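Local coordinates for Low molecular weight heat shock protein (PDB 3GLA) that probably acts as a small heat-shock chaperone of the alpha-crystallin family, binding unfolding proteins under stress to keep them from aggregating, at residues N14-Y19 with D74-D79. Numbering follows the deposited sequence.
Sequences NHFVLY and DSADAD
At one end of the alpha-crystallin beta sandwich, F16 on strand 15-21 reaches across to S75 and A76, in the loop that leaves strand 64-71 of one sheet and runs to strand 82-86 of the other. The whole contact rests on this one ring. F16 CB already points toward the loop, and CG, anti to the carbonyl carbon (chi1 -70°), carries the ring on so that its CD1-CE1-CZ side meets S75 and A76. S75 OG meets the ring at its edge, in the ring plane, 3.2 Å from F16 CE1 and 3.3 Å from F16 CZ. The methyl of A76 approaches obliquely, with its CB 3.6 Å from F16 CE1 and 3.7 Å from F16 CD1, and thus lies against the bond between those two ring atoms; that same residue also touches M34 and I94, one from each sheet. P73 packs on F16 as well, and K96 makes a cation-pi contact with the ring. Chemically, the edge-on position of the serine oxygen is consistent with a weak attraction to the slightly positive C-H rim of the phenylalanine, while the alanine methyl adds dispersion; between these two segments the link is van der Waals packing plus that weak polar edge contact, without a hydrogen bond.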
ATOM      1  N   ASN B  14      -6.932  -7.087 -24.285  1.00 34.82           N
ATOM      2  CA  ASN B  14      -8.359  -7.343 -23.974  1.00 36.00           C
ATOM      3  C   ASN B  14      -8.937  -6.608 -22.760  1.00 34.51           C
ATOM      4  O   ASN B  14     -10.132  -6.739 -22.461  1.00 32.66           O
ATOM      5  CB  ASN B  14      -8.518  -8.820 -23.598  1.00 38.59           C
ATOM      6  CG  ASN B  14      -8.185  -9.727 -24.730  1.00 46.16           C
ATOM      7  OD1 ASN B  14      -7.500 -10.763 -24.538  1.00 50.38           O
ATOM      8  ND2 ASN B  14      -8.591  -9.316 -25.938  1.00 47.82           N
ATOM      9  N   HIS B  15      -8.088  -5.881 -22.014  1.00 31.10           N
ATOM     10  CA  HIS B  15      -8.550  -5.403 -20.704  1.00 29.10           C
ATOM     11  C   HIS B  15      -7.744  -4.159 -20.375  1.00 25.67           C
ATOM     12  O   HIS B  15      -6.635  -3.924 -20.929  1.00 26.58           O
ATOM     13  CB  HIS B  15      -8.161  -6.328 -19.572  1.00 30.55           C
ATOM     14  CG  HIS B  15      -8.788  -7.653 -19.608  1.00 39.79           C
ATOM     15  ND1 HIS B  15      -9.964  -7.953 -18.930  1.00 44.34           N
ATOM     16  CD2 HIS B  15      -8.371  -8.799 -20.195  1.00 44.69           C
ATOM     17  CE1 HIS B  15     -10.263  -9.220 -19.145  1.00 42.35           C
ATOM     18  NE2 HIS B  15      -9.318  -9.758 -19.909  1.00 46.59           N
ATOM     19  N   PHE B  16      -8.377  -3.329 -19.580  1.00 22.11           N
ATOM     20  CA  PHE B  16      -7.542  -2.348 -18.829  1.00 18.84           C
ATOM     21  C   PHE B  16      -7.307  -2.973 -17.433  1.00 21.10           C
ATOM     22  O   PHE B  16      -8.124  -3.788 -16.955  1.00 20.73           O
ATOM     23  CB  PHE B  16      -8.323  -1.172 -18.660  1.00 19.11           C
ATOM     24  CG  PHE B  16      -8.523  -0.458 -19.944  1.00 21.62           C
ATOM     25  CD1 PHE B  16      -9.623  -0.770 -20.745  1.00 21.06           C
ATOM     26  CD2 PHE B  16      -7.566   0.466 -20.392  1.00 25.15           C
ATOM     27  CE1 PHE B  16      -9.831  -0.121 -21.964  1.00 22.49           C
ATOM     28  CE2 PHE B  16      -7.742   1.174 -21.627  1.00 24.17           C
ATOM     29  CZ  PHE B  16      -8.891   0.857 -22.438  1.00 24.62           C
ATOM     30  N   VAL B  17      -6.206  -2.580 -16.788  1.00 19.46           N
ATOM     31  CA  VAL B  17      -6.003  -3.112 -15.471  1.00 19.22           C
ATOM     32  C   VAL B  17      -5.616  -1.868 -14.634  1.00 18.81           C
ATOM     33  O   VAL B  17      -4.775  -1.053 -15.066  1.00 19.15           O
ATOM     34  CB  VAL B  17      -4.882  -4.068 -15.360  1.00 20.28           C
ATOM     35  CG1 VAL B  17      -4.738  -4.601 -13.937  1.00 19.36           C
ATOM     36  CG2 VAL B  17      -5.015  -5.330 -16.382  1.00 26.33           C
ATOM     37  N   LEU B  18      -6.281  -1.711 -13.491  1.00 17.72           N
ATOM     38  CA  LEU B  18      -5.876  -0.644 -12.603  1.00 17.94           C
ATOM     39  C   LEU B  18      -5.327  -1.284 -11.378  1.00 18.06           C
ATOM     40  O   LEU B  18      -5.893  -2.255 -10.854  1.00 18.33           O
ATOM     41  CB  LEU B  18      -7.048   0.189 -12.279  1.00 17.47           C
ATOM     42  CG  LEU B  18      -6.783   1.399 -11.391  1.00 21.18           C
ATOM     43  CD1 LEU B  18      -7.844   2.580 -11.764  1.00 24.36           C
ATOM     44  CD2 LEU B  18      -6.829   0.945  -9.846  1.00 22.06           C
ATOM     45  N   TYR B  19      -4.177  -0.783 -10.928  1.00 16.21           N
ATOM     46  CA  TYR B  19      -3.576  -1.376  -9.729  1.00 16.09           C
ATOM     47  C   TYR B  19      -3.537  -0.239  -8.738  1.00 16.85           C
ATOM     48  O   TYR B  19      -3.092   0.857  -9.066  1.00 17.95           O
ATOM     49  CB  TYR B  19      -2.126  -1.754  -9.998  1.00 15.05           C
ATOM     50  CG  TYR B  19      -1.946  -2.721 -11.125  1.00 17.15           C
ATOM     51  CD1 TYR B  19      -1.973  -4.072 -10.899  1.00 20.35           C
ATOM     52  CD2 TYR B  19      -1.731  -2.233 -12.410  1.00 20.67           C
ATOM     53  CE1 TYR B  19      -1.781  -4.986 -11.985  1.00 24.17           C
ATOM     54  CE2 TYR B  19      -1.526  -3.081 -13.436  1.00 22.78           C
ATOM     55  CZ  TYR B  19      -1.538  -4.436 -13.191  1.00 24.48           C
ATOM     56  OH  TYR B  19      -1.400  -5.248 -14.326  1.00 26.35           O
ATOM     57  N   ASP B  74     -13.379   4.618 -24.232  1.00 28.35           N
ATOM     58  CA  ASP B  74     -14.680   4.094 -24.516  1.00 29.97           C
ATOM     59  C   ASP B  74     -14.696   2.641 -24.714  1.00 26.25           C
ATOM     60  O   ASP B  74     -15.768   1.996 -24.534  1.00 28.63           O
ATOM     61  CB  ASP B  74     -15.199   4.768 -25.789  1.00 31.66           C
ATOM     62  CG  ASP B  74     -15.842   6.088 -25.475  1.00 41.05           C
ATOM     63  OD1 ASP B  74     -16.335   6.753 -26.424  1.00 49.47           O
ATOM     64  OD2 ASP B  74     -15.910   6.475 -24.275  1.00 44.87           O
ATOM     65  N   SER B  75     -13.577   2.059 -25.038  1.00 24.79           N
ATOM     66  CA  SER B  75     -13.517   0.641 -25.182  1.00 23.46           C
ATOM     67  C   SER B  75     -13.731  -0.142 -23.864  1.00 23.42           C
ATOM     68  O   SER B  75     -14.006  -1.321 -23.838  1.00 24.26           O
ATOM     69  CB  SER B  75     -12.214   0.174 -25.735  1.00 23.62           C
ATOM     70  OG  SER B  75     -11.062   0.483 -24.857  1.00 26.47           O
ATOM     71  N   ALA B  76     -13.555   0.555 -22.759  1.00 21.58           N
ATOM     72  CA  ALA B  76     -13.559  -0.233 -21.514  1.00 22.71           C
ATOM     73  C   ALA B  76     -15.011  -0.589 -21.229  1.00 20.10           C
ATOM     74  O   ALA B  76     -15.894   0.227 -21.343  1.00 24.79           O
ATOM     75  CB  ALA B  76     -12.998   0.723 -20.360  1.00 20.95           C
ATOM     76  N   ASP B  77     -15.221  -1.775 -20.735  1.00 21.18           N
ATOM     77  CA  ASP B  77     -16.613  -2.182 -20.468  1.00 20.64           C
ATOM     78  C   ASP B  77     -16.864  -2.261 -18.952  1.00 19.06           C
ATOM     79  O   ASP B  77     -16.414  -3.180 -18.329  1.00 20.97           O
ATOM     80  CB  ASP B  77     -16.648  -3.594 -21.017  1.00 20.35           C
ATOM     81  CG  ASP B  77     -18.062  -4.190 -20.974  1.00 21.26           C
ATOM     82  OD1 ASP B  77     -18.188  -5.264 -21.611  1.00 20.36           O
ATOM     83  OD2 ASP B  77     -18.956  -3.649 -20.320  1.00 22.72           O
ATOM     84  N   ALA B  78     -17.610  -1.288 -18.469  1.00 19.63           N
ATOM     85  CA  ALA B  78     -17.891  -1.105 -17.057  1.00 20.87           C
ATOM     86  C   ALA B  78     -18.566  -2.307 -16.490  1.00 21.84           C
ATOM     87  O   ALA B  78     -18.267  -2.754 -15.415  1.00 22.88           O
ATOM     88  CB  ALA B  78     -18.785   0.116 -16.901  1.00 21.83           C
ATOM     89  N   ASP B  79     -19.335  -2.971 -17.333  1.00 19.47           N
ATOM     90  CA  ASP B  79     -20.117  -4.053 -16.745  1.00 20.33           C
ATOM     91  C   ASP B  79     -19.346  -5.259 -16.403  1.00 20.11           C
ATOM     92  O   ASP B  79     -19.908  -6.148 -15.693  1.00 20.39           O
ATOM     93  CB  ASP B  79     -21.265  -4.405 -17.778  1.00 19.79           C
ATOM     94  CG  ASP B  79     -22.176  -3.273 -17.989  1.00 23.77           C
ATOM     95  OD1 ASP B  79     -22.979  -3.235 -18.972  1.00 24.76           O
ATOM     96  OD2 ASP B  79     -22.308  -2.291 -17.163  1.00 25.87           O
TER